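Local structure of DNA helicase RecQ (Deinococcus radiodurans, 4Q48) at residues A238-V249 / F282-T293. The protein probably couples ATP hydrolysis to 3'-5' unwinding of duplex DNA, here represented by its catalytic core. Sequence-based numbering, arbitrary orientation.
Sequences AGIVYCLSRKSV and FLNEEGVIVCAT
V241 faces C291 across a parallel pairing of strands 238-242 and 289-292, whose directions differ by 17°. V241 N donates to V290 O over 2.9 Å and V241 O accepts from A292 N, while V290 N reaches G239 O at 3.0 Å and C243 N closes the pairing on A292 O. At the entry of the strands the ring of F282, at the end of helix 272-284, reaches A238 and I240. With CG anti to the backbone N (chi1 -166°), its far end is carried to the strands: CE1 lies 3.8 Å from A238 CB, CZ meets I240 CG1 with the two side chains crossing at about a right angle, and V290 CG2 rests on one face, nearer the ring's margin than its centre. Replacing F282 by an alanine would probably open a gap beside A238 and I240 and strip V290 CG2 of the ring it lies on. I240 also sends CG2 onto one face of the Y242 ring. On the other side of the sheet, V241 CG2, beside its own backbone N, touches I289 CG2 at 4.0 Å, while V249, from the first turn of helix 246-258, packs CG1 4.2 Å from C291 CB and CG2 against the A292 backbone. T293 CG2 packs near S245, whose OG caps the helix start by accepting from S248 N. The pair lies inside the six-stranded parallel sheet of the second RecA-like domain of the helicase: strand 305-310 flanks 238-242, Y242 OH is hydrogen-bonded to R326 NH1, and strand 263-266 flanks 289-292, with V278 of helix 272-284 against V290.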
# COMPACT_ATOMS: atom_id res chain seq x y z
N ALA A 238 -21.53 6.07 -14.44
CA ALA A 238 -20.86 4.77 -14.31
C ALA A 238 -20.25 4.64 -12.93
O ALA A 238 -19.64 5.58 -12.42
CB ALA A 238 -19.81 4.59 -15.36
N GLY A 239 -20.46 3.49 -12.32
CA GLY A 239 -19.88 3.22 -11.03
C GLY A 239 -19.61 1.75 -10.85
O GLY A 239 -20.17 0.92 -11.56
N ILE A 240 -18.74 1.43 -9.90
CA ILE A 240 -18.48 0.06 -9.49
C ILE A 240 -18.98 -0.16 -8.06
O ILE A 240 -18.71 0.65 -7.20
CB ILE A 240 -17.00 -0.27 -9.52
CG1 ILE A 240 -16.39 0.12 -10.87
CG2 ILE A 240 -16.80 -1.75 -9.20
CD1 ILE A 240 -14.85 0.01 -10.92
N VAL A 241 -19.74 -1.23 -7.83
CA VAL A 241 -20.14 -1.63 -6.48
C VAL A 241 -19.45 -2.92 -6.10
O VAL A 241 -19.72 -3.95 -6.70
CB VAL A 241 -21.65 -1.86 -6.38
CG1 VAL A 241 -22.02 -2.36 -4.98
CG2 VAL A 241 -22.41 -0.61 -6.79
N TYR A 242 -18.57 -2.89 -5.10
CA TYR A 242 -17.88 -4.12 -4.68
C TYR A 242 -18.60 -4.90 -3.57
O TYR A 242 -18.97 -4.34 -2.54
CB TYR A 242 -16.50 -3.77 -4.18
CG TYR A 242 -15.56 -3.36 -5.25
CD1 TYR A 242 -14.96 -4.30 -6.09
CD2 TYR A 242 -15.19 -2.03 -5.40
CE1 TYR A 242 -14.05 -3.92 -7.07
CE2 TYR A 242 -14.28 -1.65 -6.37
CZ TYR A 242 -13.72 -2.59 -7.20
OH TYR A 242 -12.83 -2.18 -8.16
N CYS A 243 -18.80 -6.20 -3.78
CA CYS A 243 -19.37 -7.05 -2.71
C CYS A 243 -18.42 -8.20 -2.40
O CYS A 243 -17.55 -8.52 -3.22
CB CYS A 243 -20.74 -7.58 -3.09
SG CYS A 243 -21.95 -6.29 -3.45
N LEU A 244 -18.59 -8.80 -1.23
CA LEU A 244 -17.62 -9.79 -0.72
C LEU A 244 -17.72 -11.15 -1.38
O LEU A 244 -16.70 -11.77 -1.69
CB LEU A 244 -17.74 -9.94 0.80
CG LEU A 244 -16.41 -10.45 1.37
CD1 LEU A 244 -15.25 -9.57 0.88
CD2 LEU A 244 -16.42 -10.53 2.91
N SER A 245 -18.94 -11.61 -1.58
CA SER A 245 -19.19 -12.93 -2.16
C SER A 245 -19.72 -12.85 -3.58
O SER A 245 -20.27 -11.84 -4.02
CB SER A 245 -20.20 -13.71 -1.30
OG SER A 245 -21.46 -13.05 -1.28
N ARG A 246 -19.53 -13.95 -4.31
CA ARG A 246 -20.08 -14.09 -5.64
C ARG A 246 -21.64 -14.06 -5.63
O ARG A 246 -22.27 -13.66 -6.62
CB ARG A 246 -19.54 -15.38 -6.26
CG ARG A 246 -20.40 -16.00 -7.33
CD ARG A 246 -19.67 -17.12 -8.04
NE ARG A 246 -20.52 -17.75 -9.06
CZ ARG A 246 -20.14 -18.78 -9.81
NH1 ARG A 246 -18.93 -19.30 -9.66
NH2 ARG A 246 -20.98 -19.29 -10.70
N LYS A 247 -22.25 -14.44 -4.51
CA LYS A 247 -23.71 -14.46 -4.41
C LYS A 247 -24.30 -13.07 -4.16
O LYS A 247 -25.40 -12.76 -4.63
CB LYS A 247 -24.15 -15.44 -3.31
CG LYS A 247 -25.34 -14.98 -2.47
CD LYS A 247 -25.88 -16.08 -1.58
CE LYS A 247 -26.81 -15.54 -0.50
NZ LYS A 247 -28.25 -15.65 -0.87
N SER A 248 -23.56 -12.24 -3.43
CA SER A 248 -23.98 -10.86 -3.18
C SER A 248 -23.89 -10.02 -4.47
O SER A 248 -24.71 -9.13 -4.70
CB SER A 248 -23.15 -10.23 -2.07
OG SER A 248 -23.15 -11.05 -0.91
N VAL A 249 -22.89 -10.33 -5.30
CA VAL A 249 -22.77 -9.70 -6.62
C VAL A 249 -23.99 -9.99 -7.50
O VAL A 249 -24.65 -9.07 -7.97
CB VAL A 249 -21.46 -10.14 -7.35
CG1 VAL A 249 -21.58 -9.95 -8.84
CG2 VAL A 249 -20.26 -9.37 -6.80
N PHE A 282 -19.15 -1.90 -20.00
CA PHE A 282 -18.69 -0.89 -19.07
C PHE A 282 -17.78 0.10 -19.79
O PHE A 282 -17.97 1.31 -19.68
CB PHE A 282 -17.95 -1.54 -17.89
CG PHE A 282 -17.73 -0.62 -16.71
CD1 PHE A 282 -18.77 0.16 -16.22
CD2 PHE A 282 -16.50 -0.56 -16.08
CE1 PHE A 282 -18.58 1.00 -15.14
CE2 PHE A 282 -16.29 0.28 -15.00
CZ PHE A 282 -17.34 1.06 -14.53
N LEU A 283 -16.83 -0.41 -20.57
CA LEU A 283 -15.78 0.40 -21.18
C LEU A 283 -16.29 1.36 -22.26
O LEU A 283 -15.74 2.44 -22.44
CB LEU A 283 -14.72 -0.49 -21.84
CG LEU A 283 -13.98 -1.66 -21.19
CD1 LEU A 283 -13.04 -2.33 -22.20
CD2 LEU A 283 -13.25 -1.33 -19.90
N ASN A 284 -17.34 0.94 -22.97
CA ASN A 284 -17.74 1.59 -24.22
C ASN A 284 -19.05 2.33 -24.13
O ASN A 284 -19.38 3.11 -25.02
CB ASN A 284 -17.91 0.57 -25.36
CG ASN A 284 -16.64 -0.17 -25.69
OD1 ASN A 284 -15.54 0.27 -25.36
ND2 ASN A 284 -16.79 -1.32 -26.36
N GLU A 285 -19.81 2.06 -23.09
CA GLU A 285 -21.08 2.72 -22.95
C GLU A 285 -21.09 3.66 -21.77
O GLU A 285 -20.11 3.76 -21.03
CB GLU A 285 -22.22 1.72 -22.83
CG GLU A 285 -22.30 0.74 -23.98
CD GLU A 285 -23.40 -0.29 -23.80
OE1 GLU A 285 -24.42 0.03 -23.14
OE2 GLU A 285 -23.25 -1.42 -24.32
N GLU A 286 -22.16 4.42 -21.65
CA GLU A 286 -22.28 5.33 -20.55
C GLU A 286 -23.27 4.82 -19.54
O GLU A 286 -24.19 4.07 -19.89
CB GLU A 286 -22.65 6.73 -21.04
CG GLU A 286 -21.55 7.30 -21.93
CD GLU A 286 -20.22 7.40 -21.19
OE1 GLU A 286 -20.21 7.38 -19.94
OE2 GLU A 286 -19.17 7.40 -21.87
N GLY A 287 -23.08 5.25 -18.30
CA GLY A 287 -24.04 5.03 -17.25
C GLY A 287 -24.27 3.58 -16.89
O GLY A 287 -25.35 3.26 -16.40
N VAL A 288 -23.29 2.72 -17.14
CA VAL A 288 -23.34 1.33 -16.67
C VAL A 288 -22.68 1.11 -15.28
O VAL A 288 -21.59 1.60 -15.01
CB VAL A 288 -22.71 0.38 -17.71
CG1 VAL A 288 -22.24 -0.93 -17.07
CG2 VAL A 288 -23.69 0.13 -18.86
N ILE A 289 -23.37 0.41 -14.38
CA ILE A 289 -22.79 0.04 -13.08
C ILE A 289 -22.39 -1.43 -12.99
O ILE A 289 -23.23 -2.31 -13.18
CB ILE A 289 -23.77 0.30 -11.95
CG1 ILE A 289 -24.06 1.80 -11.83
CG2 ILE A 289 -23.23 -0.28 -10.66
CD1 ILE A 289 -25.04 2.13 -10.75
N VAL A 290 -21.13 -1.71 -12.66
CA VAL A 290 -20.67 -3.10 -12.54
C VAL A 290 -20.64 -3.52 -11.07
O VAL A 290 -20.21 -2.75 -10.21
CB VAL A 290 -19.25 -3.30 -13.16
CG1 VAL A 290 -18.68 -4.65 -12.78
CG2 VAL A 290 -19.27 -3.15 -14.67
N CYS A 291 -21.13 -4.72 -10.76
CA CYS A 291 -20.95 -5.28 -9.43
C CYS A 291 -19.93 -6.41 -9.45
O CYS A 291 -20.09 -7.38 -10.21
CB CYS A 291 -22.25 -5.80 -8.83
SG CYS A 291 -23.54 -4.59 -8.72
N ALA A 292 -18.91 -6.30 -8.60
CA ALA A 292 -17.78 -7.23 -8.61
C ALA A 292 -17.27 -7.55 -7.20
O ALA A 292 -17.60 -6.85 -6.24
CB ALA A 292 -16.65 -6.66 -9.47
N THR A 293 -16.44 -8.59 -7.07
CA THR A 293 -15.90 -9.01 -5.77
C THR A 293 -14.53 -8.39 -5.52
O THR A 293 -14.31 -7.77 -4.48
CB THR A 293 -15.78 -10.55 -5.67
OG1 THR A 293 -15.26 -11.07 -6.89
CG2 THR A 293 -17.14 -11.17 -5.41